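Local atomic coordinates of Moesin/ezrin/radixin homolog 2 (Drosophila melanogaster, PDB entry 7EDR), a protein that probably links membrane proteins to the cortical cytoskeleton and signalling partners through its FERM domain, as expected of the fly Merlin. Residues Tyr44-Trp58 and Tyr79-Asn91. Residues are numbered along the deposited sequence; the frame is centred on the assembly and turned at random.
Sequences YFGLQYVDTRSNVSW and YVFSFYAKFFPEN
K86 lies stretched over one face of the W58 indole, the two side chains running in opposite directions. With CG anti to the backbone N (chi1 -179°) and every later torsion extended, its methylenes follow the ring system from the six-membered to the five-membered ring. K86 CE stands 3.6 Å from the centroid of the W58 five-membered ring, a CH-pi contact. K86 NZ, 3.8 Å from that W58 centroid and over the same face, meets the geometry of a cation-pi interaction. Q48 NE2 occupies the opposite indole face toward the rim, while Y84 CB meets the indole at its edge. Q48 also sends OE1 to the edge of the Y84 ring, where S82 CB lies over one face.

Beneath these side chains, strands 45-50 and 79-85 run antiparallel. G46 pairs with Y84 and Q48 with S82 through reciprocal backbone bonds, the straightest being Q48 N to S82 O (2.8 Å, 177°). Strands 45-50 and 79-85 are neighbours in the mixed sheet of the ubiquitin-like FERM N-terminal lobe. Past the last bridge, Y44 O accepts from both K86 N and F87 N, the latter at 3.0 Å, while a water joins V50 N to V80 O at the other end.

On the sheet face that carries L47 and F83, L47 CD2 reaches the edge of F83, 3.9 Å from its CD1. The F83 and F45 rings are nearly parallel (4°) but slid apart, F45 CB touching F83 CZ at 3.5 Å. Nearer the V50 end, F81 turns an edge toward the face of the Y49 ring in an offset edge-to-face pair, centroids 5.7 Å apart.

L29 of helix 26-37 touches both L47 and F81, and F30 and V33 pack on F83; Y49 OH is hydrogen-bonded to Q68 O. M282 of helix 277-297 touches W58.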
# COMPACT_ATOMS: atom_id res chain seq x y z
N TYR C 44 -4.86 -3.76 19.29
CA TYR C 44 -6.19 -4.15 19.71
C TYR C 44 -6.30 -4.38 21.21
O TYR C 44 -7.43 -4.44 21.74
CB TYR C 44 -6.62 -5.43 18.98
CG TYR C 44 -6.56 -5.38 17.45
CD1 TYR C 44 -7.43 -4.57 16.73
CD2 TYR C 44 -5.64 -6.15 16.75
CE1 TYR C 44 -7.39 -4.53 15.35
CE2 TYR C 44 -5.59 -6.12 15.37
CZ TYR C 44 -6.47 -5.30 14.66
OH TYR C 44 -6.43 -5.26 13.27
N PHE C 45 -5.18 -4.51 21.93
CA PHE C 45 -5.19 -5.21 23.21
C PHE C 45 -4.89 -4.27 24.37
O PHE C 45 -4.38 -3.16 24.19
CB PHE C 45 -4.20 -6.38 23.18
CG PHE C 45 -4.61 -7.51 22.24
CD1 PHE C 45 -4.18 -7.53 20.93
CD2 PHE C 45 -5.46 -8.51 22.67
CE1 PHE C 45 -4.56 -8.54 20.07
CE2 PHE C 45 -5.86 -9.52 21.82
CZ PHE C 45 -5.41 -9.54 20.52
N GLY C 46 -5.24 -4.73 25.57
CA GLY C 46 -5.03 -3.96 26.78
C GLY C 46 -5.04 -4.84 28.02
O GLY C 46 -5.42 -6.01 27.98
N LEU C 47 -4.60 -4.25 29.13
CA LEU C 47 -4.53 -4.95 30.41
C LEU C 47 -5.64 -4.41 31.30
O LEU C 47 -5.63 -3.23 31.69
CB LEU C 47 -3.16 -4.77 31.06
CG LEU C 47 -2.04 -5.50 30.33
CD1 LEU C 47 -0.69 -4.84 30.56
CD2 LEU C 47 -2.00 -6.96 30.74
N GLN C 48 -6.60 -5.27 31.63
CA GLN C 48 -7.77 -4.89 32.41
C GLN C 48 -7.63 -5.37 33.85
O GLN C 48 -7.01 -6.41 34.11
CB GLN C 48 -9.04 -5.43 31.77
CG GLN C 48 -10.30 -4.86 32.35
CD GLN C 48 -11.55 -5.34 31.63
OE1 GLN C 48 -11.99 -6.46 31.85
NE2 GLN C 48 -12.12 -4.49 30.79
N TYR C 49 -8.18 -4.60 34.78
CA TYR C 49 -8.09 -4.93 36.20
C TYR C 49 -9.21 -4.22 36.96
O TYR C 49 -9.86 -3.31 36.45
CB TYR C 49 -6.73 -4.54 36.79
CG TYR C 49 -6.50 -3.05 36.87
CD1 TYR C 49 -6.15 -2.32 35.74
CD2 TYR C 49 -6.64 -2.37 38.07
CE1 TYR C 49 -5.93 -0.95 35.81
CE2 TYR C 49 -6.43 -1.00 38.15
CZ TYR C 49 -6.08 -0.30 37.01
OH TYR C 49 -5.86 1.06 37.07
N VAL C 50 -9.41 -4.66 38.20
CA VAL C 50 -10.32 -4.00 39.13
C VAL C 50 -9.49 -3.11 40.04
O VAL C 50 -8.44 -3.52 40.52
CB VAL C 50 -11.13 -5.02 39.94
CG1 VAL C 50 -12.15 -4.30 40.82
CG2 VAL C 50 -11.83 -6.00 39.01
N ASP C 51 -9.95 -1.87 40.24
CA ASP C 51 -9.13 -0.91 40.95
C ASP C 51 -9.57 -0.84 42.41
O ASP C 51 -10.46 -1.56 42.85
CB ASP C 51 -9.17 0.46 40.24
CG ASP C 51 -10.53 1.14 40.31
OD1 ASP C 51 -11.49 0.53 40.84
OD2 ASP C 51 -10.65 2.29 39.83
N THR C 52 -8.93 0.05 43.18
CA THR C 52 -9.31 0.20 44.58
C THR C 52 -10.58 1.03 44.72
O THR C 52 -10.76 1.75 45.70
CB THR C 52 -8.18 0.85 45.40
OG1 THR C 52 -7.88 2.14 44.87
CG2 THR C 52 -6.93 -0.04 45.38
N ARG C 53 -11.47 0.95 43.73
CA ARG C 53 -12.77 1.60 43.82
C ARG C 53 -13.86 0.71 43.25
O ARG C 53 -14.96 1.21 42.98
CB ARG C 53 -12.79 2.95 43.09
CG ARG C 53 -11.83 3.99 43.65
CD ARG C 53 -11.83 5.24 42.75
NE ARG C 53 -10.51 5.88 42.66
CZ ARG C 53 -10.16 6.71 41.68
NH1 ARG C 53 -11.02 6.98 40.71
NH2 ARG C 53 -8.95 7.26 41.67
N SER C 54 -13.58 -0.58 43.05
CA SER C 54 -14.53 -1.53 42.45
C SER C 54 -14.93 -1.08 41.05
O SER C 54 -16.09 -1.22 40.64
CB SER C 54 -15.76 -1.74 43.33
OG SER C 54 -15.38 -2.19 44.62
N ASN C 55 -13.97 -0.53 40.32
CA ASN C 55 -14.15 -0.08 38.95
C ASN C 55 -13.23 -0.88 38.05
O ASN C 55 -12.03 -1.02 38.35
CB ASN C 55 -13.88 1.42 38.82
CG ASN C 55 -15.02 2.26 39.38
OD1 ASN C 55 -16.18 1.83 39.38
ND2 ASN C 55 -14.70 3.46 39.87
N VAL C 56 -13.79 -1.42 36.98
CA VAL C 56 -13.01 -2.13 35.97
C VAL C 56 -12.28 -1.10 35.11
O VAL C 56 -12.91 -0.21 34.52
CB VAL C 56 -13.91 -3.05 35.14
CG1 VAL C 56 -13.17 -3.64 33.98
CG2 VAL C 56 -14.46 -4.18 36.02
N SER C 57 -10.96 -1.20 35.06
CA SER C 57 -10.12 -0.22 34.41
C SER C 57 -9.15 -0.92 33.46
O SER C 57 -8.94 -2.14 33.52
CB SER C 57 -9.33 0.62 35.44
OG SER C 57 -10.20 1.18 36.41
N TRP C 58 -8.54 -0.13 32.58
CA TRP C 58 -7.46 -0.57 31.72
C TRP C 58 -6.16 0.05 32.20
O TRP C 58 -6.15 1.21 32.64
CB TRP C 58 -7.71 -0.18 30.27
CG TRP C 58 -8.94 -0.79 29.68
CD1 TRP C 58 -10.20 -0.25 29.64
CD2 TRP C 58 -9.02 -2.07 29.04
NE1 TRP C 58 -11.06 -1.12 29.01
CE2 TRP C 58 -10.36 -2.24 28.63
CE3 TRP C 58 -8.10 -3.08 28.75
CZ2 TRP C 58 -10.80 -3.38 27.96
CZ3 TRP C 58 -8.53 -4.22 28.08
CH2 TRP C 58 -9.88 -4.36 27.70
N TYR C 79 -0.52 -8.33 41.62
CA TYR C 79 -1.20 -7.54 40.60
C TYR C 79 -1.79 -8.47 39.55
O TYR C 79 -1.04 -9.15 38.83
CB TYR C 79 -0.24 -6.54 39.97
CG TYR C 79 0.28 -5.52 40.95
CD1 TYR C 79 1.29 -5.84 41.86
CD2 TYR C 79 -0.24 -4.23 40.97
CE1 TYR C 79 1.77 -4.90 42.77
CE2 TYR C 79 0.24 -3.27 41.88
CZ TYR C 79 1.24 -3.62 42.77
OH TYR C 79 1.71 -2.68 43.67
N VAL C 80 -3.12 -8.50 39.44
CA VAL C 80 -3.83 -9.46 38.59
C VAL C 80 -4.50 -8.71 37.44
O VAL C 80 -5.40 -7.87 37.66
CB VAL C 80 -4.86 -10.26 39.40
CG1 VAL C 80 -5.62 -11.22 38.47
CG2 VAL C 80 -4.16 -11.02 40.51
N PHE C 81 -4.10 -9.04 36.22
CA PHE C 81 -4.63 -8.42 35.03
C PHE C 81 -5.19 -9.46 34.08
O PHE C 81 -4.71 -10.60 34.01
CB PHE C 81 -3.54 -7.62 34.30
CG PHE C 81 -2.88 -6.57 35.14
CD1 PHE C 81 -3.48 -5.34 35.32
CD2 PHE C 81 -1.66 -6.81 35.75
CE1 PHE C 81 -2.88 -4.35 36.09
CE2 PHE C 81 -1.04 -5.83 36.52
CZ PHE C 81 -1.65 -4.60 36.69
N SER C 82 -6.21 -9.06 33.33
CA SER C 82 -6.68 -9.80 32.17
C SER C 82 -6.17 -9.13 30.89
O SER C 82 -6.28 -7.90 30.74
CB SER C 82 -8.20 -9.88 32.15
OG SER C 82 -8.67 -10.43 33.36
N PHE C 83 -5.64 -9.93 29.97
CA PHE C 83 -5.22 -9.46 28.65
C PHE C 83 -6.35 -9.72 27.66
O PHE C 83 -6.64 -10.88 27.33
CB PHE C 83 -3.94 -10.17 28.23
CG PHE C 83 -3.27 -9.56 27.03
CD1 PHE C 83 -2.54 -8.39 27.16
CD2 PHE C 83 -3.34 -10.18 25.79
CE1 PHE C 83 -1.90 -7.84 26.06
CE2 PHE C 83 -2.70 -9.63 24.68
CZ PHE C 83 -1.99 -8.47 24.81
N TYR C 84 -6.99 -8.64 27.19
CA TYR C 84 -8.20 -8.69 26.36
C TYR C 84 -8.03 -7.84 25.11
O TYR C 84 -7.32 -6.82 25.13
CB TYR C 84 -9.46 -8.13 27.06
CG TYR C 84 -10.06 -8.93 28.17
CD1 TYR C 84 -10.23 -10.30 28.05
CD2 TYR C 84 -10.49 -8.30 29.34
CE1 TYR C 84 -10.80 -11.06 29.09
CE2 TYR C 84 -11.06 -9.04 30.38
CZ TYR C 84 -11.21 -10.42 30.25
OH TYR C 84 -11.77 -11.17 31.27
N ALA C 85 -8.73 -8.21 24.05
CA ALA C 85 -8.96 -7.27 22.96
C ALA C 85 -9.87 -6.17 23.47
O ALA C 85 -10.97 -6.44 23.96
CB ALA C 85 -9.59 -7.96 21.76
N LYS C 86 -9.39 -4.93 23.39
CA LYS C 86 -10.21 -3.77 23.72
C LYS C 86 -10.86 -3.17 22.48
O LYS C 86 -11.93 -2.53 22.58
CB LYS C 86 -9.34 -2.73 24.44
CG LYS C 86 -10.05 -1.47 24.88
CD LYS C 86 -9.06 -0.61 25.67
CE LYS C 86 -9.72 0.63 26.21
NZ LYS C 86 -8.71 1.46 26.91
N PHE C 87 -10.25 -3.39 21.32
CA PHE C 87 -10.72 -2.88 20.04
C PHE C 87 -10.81 -4.04 19.06
O PHE C 87 -10.06 -5.03 19.15
CB PHE C 87 -9.78 -1.79 19.48
CG PHE C 87 -9.51 -0.70 20.46
CD1 PHE C 87 -8.32 -0.67 21.18
CD2 PHE C 87 -10.48 0.28 20.71
CE1 PHE C 87 -8.07 0.35 22.12
CE2 PHE C 87 -10.25 1.31 21.65
CZ PHE C 87 -9.04 1.34 22.36
N PHE C 88 -11.75 -3.92 18.13
CA PHE C 88 -12.02 -4.98 17.18
C PHE C 88 -11.82 -4.49 15.76
O PHE C 88 -12.20 -3.36 15.43
CB PHE C 88 -13.46 -5.51 17.30
CG PHE C 88 -13.76 -6.12 18.61
CD1 PHE C 88 -13.97 -5.34 19.72
CD2 PHE C 88 -13.84 -7.50 18.73
CE1 PHE C 88 -14.27 -5.92 20.94
CE2 PHE C 88 -14.13 -8.09 19.94
CZ PHE C 88 -14.35 -7.31 21.05
N PRO C 89 -11.26 -5.32 14.89
CA PRO C 89 -11.11 -4.92 13.49
C PRO C 89 -12.46 -4.77 12.82
O PRO C 89 -13.50 -5.21 13.33
CB PRO C 89 -10.31 -6.09 12.88
CG PRO C 89 -10.70 -7.28 13.75
CD PRO C 89 -10.88 -6.72 15.14
N GLU C 90 -12.46 -4.12 11.65
CA GLU C 90 -13.71 -4.01 10.90
C GLU C 90 -13.96 -5.23 10.04
O GLU C 90 -15.12 -5.61 9.84
CB GLU C 90 -13.73 -2.74 10.05
CG GLU C 90 -13.80 -1.47 10.84
CD GLU C 90 -13.77 -0.23 9.95
OE1 GLU C 90 -14.50 -0.23 8.93
OE2 GLU C 90 -13.02 0.74 10.27
N ASN C 91 -12.91 -5.89 9.54
CA ASN C 91 -13.05 -7.16 8.83
C ASN C 91 -11.89 -8.07 9.23
O ASN C 91 -10.76 -7.81 8.82
CB ASN C 91 -13.07 -6.93 7.32
CG ASN C 91 -13.28 -8.23 6.53
OD1 ASN C 91 -13.69 -9.26 7.08
ND2 ASN C 91 -12.99 -8.18 5.23
O HOH W 1 -7.62 -7.02 38.98